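Local coordinates for thioredoxin domain-containing protein (Aeropyrum pernix, PDB 3HA9) that is of unknown function but has a thioredoxin-like fold and may act as an antioxidant or thiol-disulfide oxidoreductase, at residues A[73-78]-A[99-104]; A[103-108]-A[113-118]; A[42-47]-A[124-129]. All blocks are in the same frame, centred on the assembly; numbering follows the deposited sequence.

Overall arrangement
The three contacts tie helices to one mixed sheet of thioredoxin type. Interactions 1 and 2 both use helix 98-108, share K103 and F104, and have centres about 5 Å apart. They join the helix to the adjacent parallel strands 69-75 and 114-117. Interaction 3 is about 12 Å and 14 Å, centre to centre, from interactions 1 and 2. It joins strand 39-45 to the turn after helix 121-125. Along the chain, the first two lie inside the loop closed by interaction 3. Strand 39-45 leads to the C49-C52 disulfide, a CxxC pair at the start of helix 52-65, consistent with a thioredoxin-type redox site; the contacts pack the layers of the fold around that strand.

Interaction 1 of 3, residues A[73-78]-A[99-104]; sequences AIDFWT and EMFRKF
D75 and F101 both set CG opposite the backbone N, with chi1 of -175° and 179°. This carries the aspartate out from strand 69-75 and the phenyl ring out from helix 98-108, and the two slide past each other in opposite directions. The CH2 of the aspartate, not its carboxylate, meets the ring. D75 CB lies 3.5 Å from the centroid of the F101 ring, almost exactly on the ring normal. This is a CH-pi contact over the centre of one face. The carboxylate continues toward the root of the phenylalanine, where D75 OD2 is 3.6 Å from F101 CB. Its plane stands 88° from that of the ring, so the acid is upright against the aromatic face and does not stack on it.

The far end of the ring meets A73. The ring edge at F101 CZ meets the carbonyl, 3.4 Å from A73 O and near the ring plane. That edge carries the slightly positive hydrogens of the ring, which suits an oxygen neighbour. A73 CB adds an apolar contact, 4.0 Å from F101 CZ.

The other oxygen of the aspartate is held within its own segment. W77 N donates to D75 OD1 at 2.9 Å, nearly along the C-O axis. This is an Asx turn at the end of the strand, and it limits rotation of the carboxylate beside the ring. The contact is buried. F101 thus acts as a peg between helix and sheet. It also touches M45 on strand 39-45, and M115 and M117 on strand 114-117. Strand 69-75 runs between those two strands, with parallel neighbours on both sides, and helix 98-108 packs on this face, running roughly antiparallel to strand 69-75.

Interaction 2 of 3, residues A[103-108]-A[113-118]; sequences KFIANY and WIMVMD
W113 NE1 is hydrogen-bonded to T63 OG1 of helix 52-65, which holds the indole in position while its six-membered ring meets I105. The touching branch of I105 is the terminal methyl, CD1. It lies 4.1 Å from W113 CZ3 and just as close to W113 CE3, near the indole plane. It therefore sits at the ring edge and not over a face. The bend at chi2 of I105 (-65°) turns CD1 to this edge.

Helix 98-108 leads by a short loop into strand 114-117, which is parallel to strand 69-75 and outermost in the sheet. The helix lies in the connection between these two neighbouring strands, a beta-alpha-beta crossover. Helix and strand come between strand 69-75 and helix 121-125 in the chain, consistent with the insertion found in TlpA-like relatives of thioredoxin.

The other half of the contact is sulfur against a branched carbon chain. M115 SD is 4.0 Å from I105 CB and 4.1 Å from both I105 CG1 and I105 CG2. The sulfur thus rests against the branch point, touching CB, CG1 and the CG2 methyl almost equally. The extended chi2 of M115 (172°) carries SD out to the isoleucine, and the methionine passes I105 in the opposite direction. M115 also touches R102 of the helix, while W113 packs on L59 and V71.

Interaction 3 of 3, residues A[42-47]-A[124-129]; sequences LWFMAA and EKFNVR
V128 CG2 sits almost exactly over the middle of the F44 ring, 3.5 Å from its centroid and only 5° off the ring normal. All six ring carbons are at similar distances from this methyl, so it forms a centred CH-pi contact. The second methyl works at the base of the same side chain, with V128 CG1 3.9 Å from F44 CB. V128 sets CG1 anti to its own N (chi1 174°), and this splits the two methyls between the ring face and its stem.

A second CH-pi contact has the roles reversed, with the methyl on the strand and the ring on the other segment. L42 CD1 lies over one face of the F126 ring, 4.0 Å from its centroid. It is shifted toward the rim, closest to F126 CZ at 3.7 Å. The two aromatic side chains cross at about a right angle, and F44 CZ comes within 3.9 Å of F126 CD2. An alanine in place of F44 would probably leave V128 CG2 without its aromatic face and open a gap beside F126.

Both partners on the far segment come from the turn that follows helix 121-125. A Schellman motif with N127 at positive phi ends the helix and turns the chain, so that F126 and V128 both face strand 39-45. F126 also meets F20 edge to face. L42 and F44 lie on one face of the central strand. W43 and M45 lie on the other, against helices 52-65 and 98-108.

The contact itself is wholly apolar. The segments are held by hydrophobic packing and CH-pi contacts, and the fit depends on side-chain shape.

Interaction 1 of 3, residues A[73-78]-A[99-104]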
loop_
_atom_site.group_PDB
_atom_site.type_symbol
_atom_site.label_atom_id
_atom_site.label_comp_id
_atom_site.label_asym_id
_atom_site.label_seq_id
_atom_site.Cartn_x
_atom_site.Cartn_y
_atom_site.Cartn_z
ATOM N N ALA A 73 3.817 -2.771 2.883
ATOM C CA ALA A 73 2.753 -3.743 3.162
ATOM C C ALA A 73 1.773 -3.105 4.113
ATOM O O ALA A 73 2.152 -2.716 5.214
ATOM C CB ALA A 73 3.319 -5.037 3.755
ATOM N N ILE A 74 0.516 -2.978 3.679
ATOM C CA ILE A 74 -0.496 -2.253 4.455
ATOM C C ILE A 74 -1.565 -3.256 4.835
ATOM O O ILE A 74 -2.373 -3.633 3.990
ATOM C CB ILE A 74 -1.143 -1.085 3.674
ATOM C CG1 ILE A 74 -0.091 -0.056 3.283
ATOM C CG2 ILE A 74 -2.257 -0.424 4.546
ATOM C CD1 ILE A 74 -0.578 1.048 2.298
ATOM N N ASP A 75 -1.569 -3.683 6.098
ATOM C CA ASP A 75 -2.583 -4.632 6.551
ATOM C C ASP A 75 -3.713 -3.781 7.077
ATOM O O ASP A 75 -3.547 -3.084 8.087
ATOM C CB ASP A 75 -2.013 -5.542 7.657
ATOM C CG ASP A 75 -2.987 -6.640 8.091
ATOM O OD1 ASP A 75 -4.208 -6.490 7.897
ATOM O OD2 ASP A 75 -2.513 -7.669 8.633
ATOM N N PHE A 76 -4.856 -3.822 6.385
ATOM C CA PHE A 76 -5.993 -3.007 6.789
ATOM C C PHE A 76 -7.046 -3.822 7.516
ATOM O O PHE A 76 -8.147 -3.319 7.795
ATOM C CB PHE A 76 -6.579 -2.210 5.589
ATOM C CG PHE A 76 -7.266 -3.053 4.530
ATOM C CD1 PHE A 76 -8.649 -3.289 4.583
ATOM C CD2 PHE A 76 -6.547 -3.533 3.443
ATOM C CE1 PHE A 76 -9.299 -4.012 3.575
ATOM C CE2 PHE A 76 -7.179 -4.259 2.428
ATOM C CZ PHE A 76 -8.563 -4.489 2.495
ATOM N N TRP A 77 -6.718 -5.080 7.843
ATOM C CA TRP A 77 -7.697 -5.947 8.489
ATOM C C TRP A 77 -7.646 -5.715 10.010
ATOM O O TRP A 77 -7.218 -6.567 10.786
ATOM C CB TRP A 77 -7.488 -7.417 8.082
ATOM C CG TRP A 77 -8.740 -8.225 8.309
ATOM C CD1 TRP A 77 -9.000 -9.050 9.356
ATOM C CD2 TRP A 77 -9.908 -8.221 7.491
ATOM N NE1 TRP A 77 -10.259 -9.596 9.227
ATOM C CE2 TRP A 77 -10.833 -9.104 8.084
ATOM C CE3 TRP A 77 -10.251 -7.582 6.289
ATOM C CZ2 TRP A 77 -12.096 -9.339 7.542
ATOM C CZ3 TRP A 77 -11.518 -7.829 5.740
ATOM C CH2 TRP A 77 -12.418 -8.707 6.375
ATOM N N THR A 78 -8.076 -4.517 10.407
ATOM C CA THR A 78 -7.988 -4.059 11.783
ATOM C C THR A 78 -9.376 -3.777 12.341
ATOM O O THR A 78 -10.324 -3.564 11.579
ATOM C CB THR A 78 -7.208 -2.718 11.865
ATOM O OG1 THR A 78 -7.892 -1.715 11.091
ATOM C CG2 THR A 78 -5.780 -2.882 11.355
ATOM N N GLU A 99 1.122 -9.586 15.455
ATOM C CA GLU A 99 1.880 -10.846 15.388
ATOM C C GLU A 99 1.577 -11.646 14.112
ATOM O O GLU A 99 2.483 -12.171 13.476
ATOM C CB GLU A 99 1.616 -11.710 16.642
ATOM C CG GLU A 99 2.244 -13.113 16.589
ATOM C CD GLU A 99 1.872 -14.037 17.766
ATOM O OE1 GLU A 99 1.109 -13.633 18.686
ATOM O OE2 GLU A 99 2.373 -15.189 17.783
ATOM N N MET A 100 0.303 -11.765 13.770
ATOM C CA MET A 100 -0.112 -12.488 12.560
ATOM C C MET A 100 0.431 -11.827 11.309
ATOM O O MET A 100 0.845 -12.519 10.371
ATOM C CB MET A 100 -1.638 -12.539 12.482
ATOM C CG MET A 100 -2.264 -13.467 13.513
ATOM S SD MET A 100 -4.086 -13.347 13.622
ATOM C CE MET A 100 -4.481 -13.675 11.889
ATOM N N PHE A 101 0.392 -10.492 11.291
ATOM C CA PHE A 101 0.869 -9.704 10.164
ATOM C C PHE A 101 2.370 -9.932 10.002
ATOM O O PHE A 101 2.834 -10.249 8.905
ATOM C CB PHE A 101 0.531 -8.227 10.428
ATOM C CG PHE A 101 0.981 -7.247 9.346
ATOM C CD1 PHE A 101 1.188 -7.627 8.024
ATOM C CD2 PHE A 101 1.109 -5.909 9.681
ATOM C CE1 PHE A 101 1.585 -6.672 7.036
ATOM C CE2 PHE A 101 1.500 -4.942 8.732
ATOM C CZ PHE A 101 1.726 -5.320 7.402
ATOM N N ARG A 102 3.115 -9.822 11.107
ATOM C CA ARG A 102 4.565 -10.073 11.092
ATOM C C ARG A 102 4.915 -11.460 10.612
ATOM O O ARG A 102 5.849 -11.624 9.817
ATOM C CB ARG A 102 5.166 -9.856 12.483
ATOM C CG ARG A 102 5.252 -8.399 12.874
ATOM C CD ARG A 102 5.924 -8.236 14.245
ATOM N NE ARG A 102 5.725 -6.908 14.840
ATOM C CZ ARG A 102 6.393 -5.804 14.508
ATOM N NH1 ARG A 102 7.320 -5.819 13.559
ATOM N NH2 ARG A 102 6.149 -4.669 15.147
ATOM N N LYS A 103 4.157 -12.447 11.091
ATOM C CA LYS A 103 4.412 -13.833 10.744
ATOM C C LYS A 103 4.194 -14.088 9.252
ATOM O O LYS A 103 4.954 -14.820 8.633
ATOM C CB LYS A 103 3.534 -14.769 11.593
ATOM C CG LYS A 103 3.739 -16.261 11.333
ATOM C CD LYS A 103 5.149 -16.676 11.669
ATOM C CE LYS A 103 5.262 -18.154 11.959
ATOM N NZ LYS A 103 6.470 -18.388 12.776
ATOM N N PHE A 104 3.152 -13.478 8.699
ATOM C CA PHE A 104 2.863 -13.602 7.272
ATOM C C PHE A 104 4.021 -13.041 6.466
ATOM O O PHE A 104 4.533 -13.690 5.525
ATOM C CB PHE A 104 1.541 -12.896 6.909
ATOM C CG PHE A 104 1.266 -12.872 5.446
ATOM C CD1 PHE A 104 0.569 -13.910 4.842
ATOM C CD2 PHE A 104 1.745 -11.824 4.648
ATOM C CE1 PHE A 104 0.339 -13.901 3.451
ATOM C CE2 PHE A 104 1.520 -11.813 3.263
ATOM C CZ PHE A 104 0.811 -12.854 2.669
#

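Interaction 2 of 3, residues A[103-108]-A[113-118]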
loop_
_atom_site.group_PDB
_atom_site.type_symbol
_atom_site.label_atom_id
_atom_site.label_comp_id
_atom_site.label_asym_id
_atom_site.label_seq_id
_atom_site.Cartn_x
_atom_site.Cartn_y
_atom_site.Cartn_z
ATOM N N LYS A 103 4.157 -12.447 11.091
ATOM C CA LYS A 103 4.412 -13.833 10.744
ATOM C C LYS A 103 4.194 -14.088 9.252
ATOM O O LYS A 103 4.954 -14.820 8.633
ATOM C CB LYS A 103 3.534 -14.769 11.593
ATOM C CG LYS A 103 3.739 -16.261 11.333
ATOM C CD LYS A 103 5.149 -16.676 11.669
ATOM C CE LYS A 103 5.262 -18.154 11.959
ATOM N NZ LYS A 103 6.470 -18.388 12.776
ATOM N N PHE A 104 3.152 -13.478 8.699
ATOM C CA PHE A 104 2.863 -13.602 7.272
ATOM C C PHE A 104 4.021 -13.041 6.466
ATOM O O PHE A 104 4.533 -13.690 5.525
ATOM C CB PHE A 104 1.541 -12.896 6.909
ATOM C CG PHE A 104 1.266 -12.872 5.446
ATOM C CD1 PHE A 104 0.569 -13.910 4.842
ATOM C CD2 PHE A 104 1.745 -11.824 4.648
ATOM C CE1 PHE A 104 0.339 -13.901 3.451
ATOM C CE2 PHE A 104 1.520 -11.813 3.263
ATOM C CZ PHE A 104 0.811 -12.854 2.669
ATOM N N ILE A 105 4.459 -11.840 6.828
ATOM C CA ILE A 105 5.564 -11.201 6.113
ATOM C C ILE A 105 6.883 -11.965 6.300
ATOM O O ILE A 105 7.672 -12.094 5.338
ATOM C CB ILE A 105 5.690 -9.686 6.487
ATOM C CG1 ILE A 105 4.407 -8.944 6.101
ATOM C CG2 ILE A 105 6.953 -9.046 5.844
ATOM C CD1 ILE A 105 4.109 -8.884 4.570
ATOM N N ALA A 106 7.111 -12.517 7.491
ATOM C CA ALA A 106 8.328 -13.319 7.719
ATOM C C ALA A 106 8.305 -14.590 6.877
ATOM O O ALA A 106 9.344 -14.993 6.331
ATOM C CB ALA A 106 8.491 -13.662 9.185
ATOM N N ASN A 107 7.130 -15.206 6.772
ATOM C CA ASN A 107 6.975 -16.451 6.013
ATOM C C ASN A 107 7.063 -16.281 4.510
ATOM O O ASN A 107 7.639 -17.143 3.820
ATOM C CB ASN A 107 5.623 -17.118 6.318
ATOM C CG ASN A 107 5.649 -17.956 7.572
ATOM O OD1 ASN A 107 4.597 -18.184 8.198
ATOM N ND2 ASN A 107 6.821 -18.433 7.949
ATOM N N TYR A 108 6.466 -15.213 3.984
ATOM C CA TYR A 108 6.273 -15.109 2.526
ATOM C C TYR A 108 6.833 -13.862 1.881
ATOM O O TYR A 108 7.043 -13.819 0.667
ATOM C CB TYR A 108 4.788 -15.224 2.176
ATOM C CG TYR A 108 4.139 -16.452 2.754
ATOM C CD1 TYR A 108 4.491 -17.721 2.306
ATOM C CD2 TYR A 108 3.157 -16.347 3.745
ATOM C CE1 TYR A 108 3.898 -18.859 2.828
ATOM C CE2 TYR A 108 2.562 -17.484 4.275
ATOM C CZ TYR A 108 2.949 -18.738 3.814
ATOM O OH TYR A 108 2.360 -19.878 4.306
ATOM N N TRP A 113 10.870 -4.608 3.711
ATOM C CA TRP A 113 9.599 -3.885 3.508
ATOM C C TRP A 113 9.143 -3.095 4.714
ATOM O O TRP A 113 9.318 -3.515 5.845
ATOM C CB TRP A 113 8.478 -4.851 3.139
ATOM C CG TRP A 113 8.677 -5.585 1.887
ATOM C CD1 TRP A 113 9.639 -5.359 0.934
ATOM C CD2 TRP A 113 7.878 -6.657 1.401
ATOM N NE1 TRP A 113 9.490 -6.239 -0.106
ATOM C CE2 TRP A 113 8.413 -7.044 0.148
ATOM C CE3 TRP A 113 6.754 -7.343 1.904
ATOM C CZ2 TRP A 113 7.878 -8.081 -0.603
ATOM C CZ3 TRP A 113 6.216 -8.383 1.143
ATOM C CH2 TRP A 113 6.776 -8.737 -0.095
ATOM N N ILE A 114 8.495 -1.961 4.464
ATOM C CA ILE A 114 7.854 -1.198 5.529
ATOM C C ILE A 114 6.513 -1.878 5.813
ATOM O O ILE A 114 5.825 -2.264 4.887
ATOM C CB ILE A 114 7.661 0.275 5.066
ATOM C CG1 ILE A 114 9.020 0.903 4.702
ATOM C CG2 ILE A 114 6.909 1.121 6.116
ATOM C CD1 ILE A 114 8.911 2.276 4.040
ATOM N N MET A 115 6.158 -2.038 7.082
ATOM C CA MET A 115 4.882 -2.660 7.455
ATOM C C MET A 115 3.987 -1.598 8.116
ATOM O O MET A 115 4.410 -0.855 9.004
ATOM C CB MET A 115 5.087 -3.878 8.381
ATOM C CG MET A 115 5.615 -5.190 7.686
ATOM S SD MET A 115 6.021 -6.475 8.905
ATOM C CE MET A 115 7.635 -5.986 9.449
ATOM N N VAL A 116 2.741 -1.520 7.663
ATOM C CA VAL A 116 1.809 -0.489 8.112
ATOM C C VAL A 116 0.497 -1.185 8.419
ATOM O O VAL A 116 0.133 -2.116 7.720
ATOM C CB VAL A 116 1.584 0.571 6.974
ATOM C CG1 VAL A 116 0.383 1.439 7.221
ATOM C CG2 VAL A 116 2.828 1.455 6.816
ATOM N N MET A 117 -0.188 -0.770 9.477
ATOM C CA MET A 117 -1.556 -1.242 9.694
ATOM C C MET A 117 -2.482 -0.040 9.518
ATOM O O MET A 117 -2.177 1.068 10.007
ATOM C CB MET A 117 -1.710 -1.935 11.062
ATOM C CG MET A 117 -0.837 -3.214 11.264
ATOM S SD MET A 117 -1.353 -4.349 12.609
ATOM C CE MET A 117 -2.459 -5.420 11.672
ATOM N N ASP A 118 -3.562 -0.224 8.759
ATOM C CA ASP A 118 -4.471 0.880 8.426
ATOM C C ASP A 118 -5.764 0.757 9.192
ATOM O O ASP A 118 -6.277 -0.339 9.390
ATOM C CB ASP A 118 -4.773 0.859 6.924
ATOM C CG ASP A 118 -5.736 1.962 6.488
ATOM O OD1 ASP A 118 -5.507 3.131 6.829
ATOM O OD2 ASP A 118 -6.688 1.645 5.732
#

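Interaction 3 of 3, residues A[42-47]-A[124-129]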
loop_
_atom_site.group_PDB
_atom_site.type_symbol
_atom_site.label_atom_id
_atom_site.label_comp_id
_atom_site.label_asym_id
_atom_site.label_seq_id
_atom_site.Cartn_x
_atom_site.Cartn_y
_atom_site.Cartn_z
ATOM N N LEU A 42 2.267 0.434 -2.790
ATOM C CA LEU A 42 1.393 0.262 -1.635
ATOM C C LEU A 42 0.622 -1.032 -1.842
ATOM O O LEU A 42 -0.097 -1.175 -2.826
ATOM C CB LEU A 42 0.419 1.444 -1.477
ATOM C CG LEU A 42 1.023 2.846 -1.434
ATOM C CD1 LEU A 42 -0.083 3.863 -1.078
ATOM C CD2 LEU A 42 2.140 2.915 -0.408
ATOM N N TRP A 43 0.809 -1.993 -0.946
ATOM C CA TRP A 43 0.137 -3.269 -1.094
ATOM C C TRP A 43 -0.867 -3.420 0.046
ATOM O O TRP A 43 -0.465 -3.624 1.195
ATOM C CB TRP A 43 1.162 -4.402 -1.052
ATOM C CG TRP A 43 0.519 -5.763 -1.162
ATOM C CD1 TRP A 43 -0.636 -6.074 -1.825
ATOM C CD2 TRP A 43 0.996 -6.973 -0.588
ATOM N NE1 TRP A 43 -0.913 -7.412 -1.690
ATOM C CE2 TRP A 43 0.075 -7.990 -0.934
ATOM C CE3 TRP A 43 2.103 -7.299 0.213
ATOM C CZ2 TRP A 43 0.232 -9.328 -0.520
ATOM C CZ3 TRP A 43 2.264 -8.651 0.626
ATOM C CH2 TRP A 43 1.332 -9.642 0.245
ATOM N N PHE A 44 -2.160 -3.311 -0.290
ATOM C CA PHE A 44 -3.238 -3.422 0.710
ATOM C C PHE A 44 -3.607 -4.881 0.820
ATOM O O PHE A 44 -3.966 -5.500 -0.178
ATOM C CB PHE A 44 -4.446 -2.597 0.266
ATOM C CG PHE A 44 -4.198 -1.113 0.312
ATOM C CD1 PHE A 44 -4.561 -0.387 1.455
ATOM C CD2 PHE A 44 -3.561 -0.447 -0.754
ATOM C CE1 PHE A 44 -4.324 0.989 1.528
ATOM C CE2 PHE A 44 -3.314 0.939 -0.692
ATOM C CZ PHE A 44 -3.679 1.646 0.431
ATOM N N MET A 45 -3.486 -5.427 2.030
ATOM C CA MET A 45 -3.582 -6.883 2.205
ATOM C C MET A 45 -4.122 -7.265 3.580
ATOM O O MET A 45 -4.459 -6.394 4.385
ATOM C CB MET A 45 -2.231 -7.564 1.887
ATOM C CG MET A 45 -0.975 -6.935 2.546
ATOM S SD MET A 45 -0.851 -7.101 4.348
ATOM C CE MET A 45 -0.436 -8.829 4.462
ATOM N N ALA A 46 -4.232 -8.569 3.814
ATOM C CA ALA A 46 -4.630 -9.129 5.113
ATOM C C ALA A 46 -3.899 -10.441 5.251
ATOM O O ALA A 46 -3.631 -11.115 4.239
ATOM C CB ALA A 46 -6.156 -9.347 5.162
ATOM N N ALA A 47 -3.567 -10.810 6.484
ATOM C CA ALA A 47 -2.719 -11.980 6.706
ATOM C C ALA A 47 -3.399 -13.287 6.304
ATOM O O ALA A 47 -2.729 -14.253 5.949
ATOM C CB ALA A 47 -2.248 -12.030 8.145
ATOM N N GLU A 124 -10.000 4.141 2.273
ATOM C CA GLU A 124 -10.843 5.182 1.711
ATOM C C GLU A 124 -10.056 6.070 0.753
ATOM O O GLU A 124 -10.521 6.367 -0.359
ATOM C CB GLU A 124 -11.444 6.016 2.845
ATOM C CG GLU A 124 -12.327 7.186 2.379
ATOM C CD GLU A 124 -12.843 8.036 3.537
ATOM O OE1 GLU A 124 -12.978 7.511 4.662
ATOM O OE2 GLU A 124 -13.136 9.232 3.326
ATOM N N LYS A 125 -8.863 6.488 1.175
ATOM C CA LYS A 125 -8.034 7.388 0.353
ATOM C C LYS A 125 -7.763 6.814 -1.040
ATOM O O LYS A 125 -7.892 7.515 -2.040
ATOM C CB LYS A 125 -6.696 7.673 1.060
ATOM C CG LYS A 125 -5.783 8.695 0.339
ATOM C CD LYS A 125 -6.207 10.113 0.658
ATOM C CE LYS A 125 -5.137 11.133 0.249
ATOM N NZ LYS A 125 -5.527 12.421 0.839
ATOM N N PHE A 126 -7.368 5.550 -1.092
ATOM C CA PHE A 126 -6.932 4.934 -2.342
ATOM C C PHE A 126 -8.000 4.088 -3.023
ATOM O O PHE A 126 -7.706 3.344 -3.961
ATOM C CB PHE A 126 -5.637 4.156 -2.110
ATOM C CG PHE A 126 -4.460 5.065 -1.912
ATOM C CD1 PHE A 126 -3.853 5.664 -3.007
ATOM C CD2 PHE A 126 -4.015 5.375 -0.637
ATOM C CE1 PHE A 126 -2.793 6.545 -2.828
ATOM C CE2 PHE A 126 -2.944 6.238 -0.460
ATOM C CZ PHE A 126 -2.344 6.816 -1.552
ATOM N N ASN A 127 -9.240 4.227 -2.575
ATOM C CA ASN A 127 -10.348 3.551 -3.261
ATOM C C ASN A 127 -10.079 2.054 -3.407
ATOM O O ASN A 127 -10.281 1.452 -4.472
ATOM C CB ASN A 127 -10.611 4.241 -4.612
ATOM C CG ASN A 127 -10.788 5.735 -4.450
ATOM O OD1 ASN A 127 -11.414 6.191 -3.494
ATOM N ND2 ASN A 127 -10.232 6.502 -5.373
ATOM N N VAL A 128 -9.639 1.462 -2.308
ATOM C CA VAL A 128 -9.148 0.071 -2.309
ATOM C C VAL A 128 -10.316 -0.893 -2.523
ATOM O O VAL A 128 -11.319 -0.836 -1.800
ATOM C CB VAL A 128 -8.416 -0.219 -1.008
ATOM C CG1 VAL A 128 -8.026 -1.681 -0.903
ATOM C CG2 VAL A 128 -7.163 0.687 -0.919
ATOM N N ARG A 129 -10.166 -1.773 -3.506
ATOM C CA ARG A 129 -11.284 -2.599 -3.991
ATOM C C ARG A 129 -11.285 -4.044 -3.475
ATOM O O ARG A 129 -12.234 -4.781 -3.726
ATOM C CB ARG A 129 -11.281 -2.614 -5.538
ATOM C CG ARG A 129 -11.486 -1.245 -6.177
ATOM C CD ARG A 129 -11.704 -1.397 -7.675
ATOM N NE ARG A 129 -13.104 -1.695 -7.983
ATOM C CZ ARG A 129 -14.064 -0.769 -8.017
ATOM N NH1 ARG A 129 -13.776 0.506 -7.776
ATOM N NH2 ARG A 129 -15.310 -1.106 -8.317
#